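Local coordinates for Mgp-operon protein 3 (Mycoplasma pneumoniae, PDB 6RJ1), which probably acts at the cell surface as an adhesin, helping this human pathogen attach to sugar-bearing host cells, at residues Tyr732-Pro736 with Ser774-Phe778. Residues are numbered along the deposited sequence; the frame is centred on the assembly and turned at random.
Sequences YLPVP and SLLNF
Asn-777 and Leu-733 form the one direct hydrogen bond between two loop segments, a case of a buried side-chain amide joining pieces of chain that have no regular strand pairing. Asn-777 ND2 donates to Leu-733 O at 2.7 Å, with a fairly straight N-H...O angle of 160°. The acceptor lies in the amide plane of Asn-777, whereas the nitrogen stands above the carbonyl plane of Leu-733. At the other end of the same amide, OD1 accepts a bent hydrogen bond from Phe-778 N at 2.9 Å and another from Arg-806 N, so bonds at both ends restrain its rotation.

Van der Waals contact centres on Val-735, which faces the second segment, its two methyls side by side along the backbone of 774-777. Val-735 CG1, opposite the carbonyl carbon and beside the backbone N (chi1 -85°), lies against Leu-776 O and Asn-777 CB. Val-735 CG2 meets Leu-775 O at 3.4 Å and also Ser-774 O. Methyls thus pack on peptide oxygens that have polar partners: Leu-776 O bonds to Arg-806, Leu-775 O weakly to Gln-692, and Ser-774 O to a water.

That water completes the join, donating to Pro-736 O and to Ser-774 O, each 2.7 Å from its oxygen.

Both segments belong to the long connection between strands 723-732 and 779-786. Helix 666-673 packs on Val-735 and Leu-775, strand 834-838 touches Leu-733 and Pro-736, and Phe-555 of strand 549-563 contacts both Leu-733 and Asn-777.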
loop_
_atom_site.group_PDB
_atom_site.type_symbol
_atom_site.label_atom_id
_atom_site.label_comp_id
_atom_site.label_asym_id
_atom_site.label_seq_id
_atom_site.Cartn_x
_atom_site.Cartn_y
_atom_site.Cartn_z
ATOM N N TYR A 732 3.375 3.395 12.952
ATOM C CA TYR A 732 2.139 4.135 12.791
ATOM C C TYR A 732 2.465 5.453 12.102
ATOM O O TYR A 732 3.263 6.254 12.604
ATOM C CB TYR A 732 1.471 4.326 14.160
ATOM C CG TYR A 732 0.275 5.249 14.192
ATOM C CD1 TYR A 732 -0.866 4.974 13.439
ATOM C CD2 TYR A 732 0.245 6.348 15.045
ATOM C CE1 TYR A 732 -1.989 5.803 13.503
ATOM C CE2 TYR A 732 -0.871 7.172 15.124
ATOM C CZ TYR A 732 -1.987 6.894 14.359
ATOM O OH TYR A 732 -3.072 7.719 14.475
ATOM N N LEU A 733 1.894 5.634 10.915
ATOM C CA LEU A 733 2.124 6.808 10.087
ATOM C C LEU A 733 0.781 7.372 9.574
ATOM O O LEU A 733 0.367 7.063 8.457
ATOM C CB LEU A 733 3.083 6.412 8.940
ATOM C CG LEU A 733 3.721 7.510 8.112
ATOM C CD1 LEU A 733 4.478 8.495 8.977
ATOM C CD2 LEU A 733 4.653 6.908 7.080
ATOM N N PRO A 734 0.076 8.173 10.404
ATOM C CA PRO A 734 -1.219 8.717 9.972
ATOM C C PRO A 734 -1.096 9.874 8.989
ATOM O O PRO A 734 -0.015 10.443 8.880
ATOM C CB PRO A 734 -1.837 9.187 11.292
ATOM C CG PRO A 734 -0.679 9.571 12.117
ATOM C CD PRO A 734 0.409 8.610 11.776
ATOM N N VAL A 735 -2.202 10.259 8.306
ATOM C CA VAL A 735 -2.204 11.439 7.424
ATOM C C VAL A 735 -2.117 12.704 8.289
ATOM O O VAL A 735 -2.625 12.689 9.419
ATOM C CB VAL A 735 -3.426 11.558 6.473
ATOM C CG1 VAL A 735 -3.213 10.777 5.196
ATOM C CG2 VAL A 735 -4.743 11.201 7.148
ATOM N N PRO A 736 -1.544 13.824 7.795
ATOM C CA PRO A 736 -1.550 15.045 8.605
ATOM C C PRO A 736 -2.990 15.472 8.875
ATOM O O PRO A 736 -3.812 15.484 7.960
ATOM C CB PRO A 736 -0.829 16.059 7.713
ATOM C CG PRO A 736 -0.068 15.258 6.756
ATOM C CD PRO A 736 -0.911 14.068 6.486
ATOM N N SER A 774 -8.819 13.137 2.687
ATOM C CA SER A 774 -7.811 13.591 3.659
ATOM C C SER A 774 -7.774 12.587 4.815
ATOM O O SER A 774 -7.478 12.950 5.957
ATOM C CB SER A 774 -8.173 14.982 4.181
ATOM O OG SER A 774 -9.432 14.947 4.832
ATOM N N LEU A 775 -8.082 11.319 4.494
ATOM C CA LEU A 775 -8.247 10.227 5.435
ATOM C C LEU A 775 -7.204 9.131 5.294
ATOM O O LEU A 775 -6.765 8.577 6.307
ATOM C CB LEU A 775 -9.647 9.626 5.175
ATOM C CG LEU A 775 -10.564 9.136 6.317
ATOM C CD1 LEU A 775 -10.981 7.709 6.090
ATOM C CD2 LEU A 775 -9.987 9.340 7.697
ATOM N N LEU A 776 -6.855 8.774 4.049
ATOM C CA LEU A 776 -5.961 7.656 3.765
ATOM C C LEU A 776 -4.561 8.075 3.432
ATOM O O LEU A 776 -4.360 8.975 2.611
ATOM C CB LEU A 776 -6.531 6.765 2.641
ATOM C CG LEU A 776 -8.024 6.452 2.697
ATOM C CD1 LEU A 776 -8.507 5.894 1.395
ATOM C CD2 LEU A 776 -8.368 5.529 3.859
ATOM N N ASN A 777 -3.583 7.414 4.063
ATOM C CA ASN A 777 -2.183 7.687 3.790
ATOM C C ASN A 777 -1.714 6.914 2.561
ATOM O O ASN A 777 -2.301 5.899 2.196
ATOM C CB ASN A 777 -1.294 7.453 5.008
ATOM C CG ASN A 777 -0.081 8.355 5.031
ATOM O OD1 ASN A 777 0.247 9.048 4.066
ATOM N ND2 ASN A 777 0.624 8.370 6.135
ATOM N N PHE A 778 -0.688 7.433 1.898
ATOM C CA PHE A 778 -0.137 6.854 0.682
ATOM C C PHE A 778 1.379 7.014 0.714
ATOM O O PHE A 778 1.875 8.028 1.180
ATOM C CB PHE A 778 -0.780 7.558 -0.528
ATOM C CG PHE A 778 -0.087 7.431 -1.860
ATOM C CD1 PHE A 778 -0.323 6.338 -2.681
ATOM C CD2 PHE A 778 0.742 8.438 -2.326
ATOM C CE1 PHE A 778 0.289 6.238 -3.929
ATOM C CE2 PHE A 778 1.354 8.332 -3.575
ATOM C CZ PHE A 778 1.122 7.232 -4.367
HETATM O O HOH W 1 -6.395 15.014 7.357
#